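Neurotoxin (Clostridium botulinum, PDB 1ZB7) cleaves synaptobrevins (VAMP1, VAMP2 and VAMP3) in the host cytosol as the zinc endopeptidase light chain of botulinum neurotoxin type G. Local coordinates at residues P117-A122 with F129-A134. Numbering follows the deposited sequence.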
ATOM      1  N   PRO A 117      31.603   2.945  -9.812  1.00 39.90           N
ATOM      2  CA  PRO A 117      31.030   2.192 -10.932  1.00 40.21           C
ATOM      3  C   PRO A 117      32.107   1.409 -11.707  1.00 39.77           C
ATOM      4  O   PRO A 117      33.290   1.810 -11.763  1.00 38.06           O
ATOM      5  CB  PRO A 117      30.360   3.264 -11.821  1.00 40.22           C
ATOM      6  CG  PRO A 117      30.576   4.566 -11.084  1.00 41.04           C
ATOM      7  CD  PRO A 117      31.260   4.374  -9.830  1.00 40.59           C
ATOM      8  N   TYR A 118      31.711   0.237 -12.203  1.00 38.56           N
ATOM      9  CA  TYR A 118      32.501  -0.518 -13.109  1.00 37.13           C
ATOM     10  C   TYR A 118      32.786   0.304 -14.362  1.00 37.46           C
ATOM     11  O   TYR A 118      31.929   1.030 -14.885  1.00 38.85           O
ATOM     12  CB  TYR A 118      31.797  -1.844 -13.403  1.00 37.48           C
ATOM     13  CG  TYR A 118      32.650  -2.851 -14.181  1.00 35.48           C
ATOM     14  CD1 TYR A 118      33.466  -3.752 -13.495  1.00 35.87           C
ATOM     15  CD2 TYR A 118      32.653  -2.876 -15.576  1.00 34.80           C
ATOM     16  CE1 TYR A 118      34.282  -4.704 -14.205  1.00 40.22           C
ATOM     17  CE2 TYR A 118      33.483  -3.830 -16.295  1.00 38.96           C
ATOM     18  CZ  TYR A 118      34.292  -4.719 -15.576  1.00 35.91           C
ATOM     19  OH  TYR A 118      35.136  -5.610 -16.181  1.00 42.02           O
ATOM     20  N   LEU A 119      34.030   0.221 -14.842  1.00 38.65           N
ATOM     21  CA  LEU A 119      34.447   0.794 -16.156  1.00 38.98           C
ATOM     22  C   LEU A 119      33.873   0.054 -17.377  1.00 38.42           C
ATOM     23  O   LEU A 119      34.569  -0.611 -18.110  1.00 40.48           O
ATOM     24  CB  LEU A 119      35.960   0.901 -16.218  1.00 38.07           C
ATOM     25  CG  LEU A 119      36.655   1.535 -15.033  1.00 38.29           C
ATOM     26  CD1 LEU A 119      38.081   1.673 -15.281  1.00 41.91           C
ATOM     27  CD2 LEU A 119      36.069   2.959 -14.650  1.00 42.16           C
ATOM     28  N   GLY A 120      32.576   0.168 -17.580  1.00 40.18           N
ATOM     29  CA  GLY A 120      31.917  -0.453 -18.705  1.00 39.41           C
ATOM     30  C   GLY A 120      30.440  -0.650 -18.451  1.00 37.75           C
ATOM     31  O   GLY A 120      29.918  -0.237 -17.459  1.00 40.15           O
ATOM     32  N   ASN A 121      29.774  -1.350 -19.359  1.00 39.54           N
ATOM     33  CA  ASN A 121      28.336  -1.661 -19.286  1.00 39.91           C
ATOM     34  C   ASN A 121      28.115  -2.773 -20.277  1.00 40.84           C
ATOM     35  O   ASN A 121      29.041  -3.197 -20.875  1.00 38.27           O
ATOM     36  CB  ASN A 121      27.427  -0.465 -19.594  1.00 40.52           C
ATOM     37  CG  ASN A 121      27.788   0.265 -20.875  1.00 39.08           C
ATOM     38  OD1 ASN A 121      27.841  -0.317 -21.932  1.00 40.19           O
ATOM     39  ND2 ASN A 121      27.942   1.572 -20.781  1.00 42.89           N
ATOM     40  N   ALA A 122      26.877  -3.247 -20.396  1.00 41.71           N
ATOM     41  CA  ALA A 122      26.508  -4.365 -21.272  1.00 42.74           C
ATOM     42  C   ALA A 122      27.041  -4.242 -22.663  1.00 43.50           C
ATOM     43  O   ALA A 122      27.260  -5.229 -23.287  1.00 44.46           O
ATOM     44  CB  ALA A 122      24.934  -4.499 -21.349  1.00 43.81           C
ATOM     45  N   PHE A 129      38.191  -2.515 -20.030  1.00 40.23           N
ATOM     46  CA  PHE A 129      37.750  -1.464 -19.305  1.00 41.75           C
ATOM     47  C   PHE A 129      37.511  -0.271 -20.297  1.00 42.92           C
ATOM     48  O   PHE A 129      38.334  -0.029 -21.217  1.00 42.52           O
ATOM     49  CB  PHE A 129      38.695  -1.041 -18.199  1.00 41.85           C
ATOM     50  CG  PHE A 129      38.775  -2.002 -16.972  1.00 41.07           C
ATOM     51  CD1 PHE A 129      37.645  -2.635 -16.461  1.00 40.83           C
ATOM     52  CD2 PHE A 129      39.969  -2.156 -16.286  1.00 33.52           C
ATOM     53  CE1 PHE A 129      37.721  -3.411 -15.281  1.00 41.37           C
ATOM     54  CE2 PHE A 129      40.030  -2.908 -15.120  1.00 34.23           C
ATOM     55  CZ  PHE A 129      38.987  -3.585 -14.653  1.00 38.78           C
ATOM     56  N   ALA A 130      36.409   0.426 -20.079  1.00 41.05           N
ATOM     57  CA  ALA A 130      35.999   1.579 -20.864  1.00 42.64           C
ATOM     58  C   ALA A 130      35.518   2.659 -19.844  1.00 42.25           C
ATOM     59  O   ALA A 130      34.480   2.520 -19.278  1.00 44.16           O
ATOM     60  CB  ALA A 130      34.845   1.174 -21.855  1.00 41.44           C
ATOM     61  N   ALA A 131      36.331   3.662 -19.574  1.00 42.63           N
ATOM     62  CA  ALA A 131      35.988   4.783 -18.703  1.00 42.80           C
ATOM     63  C   ALA A 131      35.166   5.832 -19.416  1.00 45.13           C
ATOM     64  O   ALA A 131      34.472   6.609 -18.798  1.00 45.33           O
ATOM     65  CB  ALA A 131      37.248   5.402 -18.164  1.00 42.43           C
ATOM     66  N   ASN A 132      35.229   5.845 -20.726  1.00 47.44           N
ATOM     67  CA  ASN A 132      34.676   6.908 -21.494  1.00 51.05           C
ATOM     68  C   ASN A 132      33.236   6.625 -21.851  1.00 50.82           C
ATOM     69  O   ASN A 132      32.873   6.730 -23.031  1.00 53.27           O
ATOM     70  CB  ASN A 132      35.452   7.048 -22.789  1.00 50.74           C
ATOM     71  CG  ASN A 132      35.408   5.737 -23.613  1.00 59.70           C
ATOM     72  OD1 ASN A 132      36.320   4.808 -23.514  1.00 64.07           O
ATOM     73  ND2 ASN A 132      34.321   5.621 -24.419  1.00 67.97           N
ATOM     74  N   VAL A 133      32.449   6.159 -20.884  1.00 49.61           N
ATOM     75  CA  VAL A 133      31.063   5.844 -21.127  1.00 47.03           C
ATOM     76  C   VAL A 133      30.187   6.581 -20.113  1.00 47.06           C
ATOM     77  O   VAL A 133      30.653   6.905 -19.010  1.00 45.89           O
ATOM     78  CB  VAL A 133      30.788   4.337 -21.074  1.00 46.04           C
ATOM     79  CG1 VAL A 133      31.498   3.647 -22.234  1.00 47.59           C
ATOM     80  CG2 VAL A 133      31.134   3.738 -19.723  1.00 44.25           C
ATOM     81  N   ALA A 134      28.909   6.738 -20.469  1.00 45.67           N
ATOM     82  CA  ALA A 134      28.028   7.709 -19.818  1.00 46.21           C
ATOM     83  C   ALA A 134      27.684   7.294 -18.405  1.00 45.35           C
ATOM     84  O   ALA A 134      27.479   8.170 -17.567  1.00 45.88           O
ATOM     85  CB  ALA A 134      26.751   7.921 -20.652  1.00 46.21           C
TER
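Tyr118 and Phe129 meet as an offset edge-to-face pair, the edge of the phenylalanine ring turned toward the face of the tyrosine, with centroids 5.5 Å apart and planes at 68°. They illustrate how two segments of a connecting loop can be joined by an aromatic pair, a leucine side chain and a single backbone hydrogen bond. Phe129 CE1 leads, 3.5 Å from Tyr118 OH and close to CZ as well; Tyr118 CE1 in turn lies in the plane of the Phe129 ring, at its edge. With CG anti to the backbone N (chi1 -170°), the tyrosine carries its ring's end toward 129-134, although CB itself does not point there. Leu119 completes this tight end: its CB packs 3.9 Å from Phe129 CB, while CD1 leans on the root of the same ring. Its carbonyl oxygen accepts a nearly straight bond from the backbone, Ala130 N to Leu119 O at 2.9 Å (170° at the hydrogen). Phe129 CA adds a CA-H...O contact to that oxygen. Leu119 also centres an inverse gamma turn, closed by a weak bond from Gly120 N to Tyr118 O.

Toward 131-134 the packing slackens and the second segment becomes partly exposed. Leu119 CD2 reaches Ala131 CB only at 4.4 Å, and Val133 touches Asn121 through CB and CG2, each 4.0 Å from ND2. The Asn121 amide is directed instead to Ser123 and Asn135, which hydrogen-bond its OD1 and ND2.

This is structural packing within the clostridial neurotoxin zinc protease (peptidase M27) domain, in the connection from helix 103-114 through short strand 128-129 to strand 137-142. Leu303 of helix 282-303 touches the side chains of both Tyr118 and Phe129, and Tyr319 of helix 316-327 packs on Leu119 and Phe129, placing the tight end against these two helices.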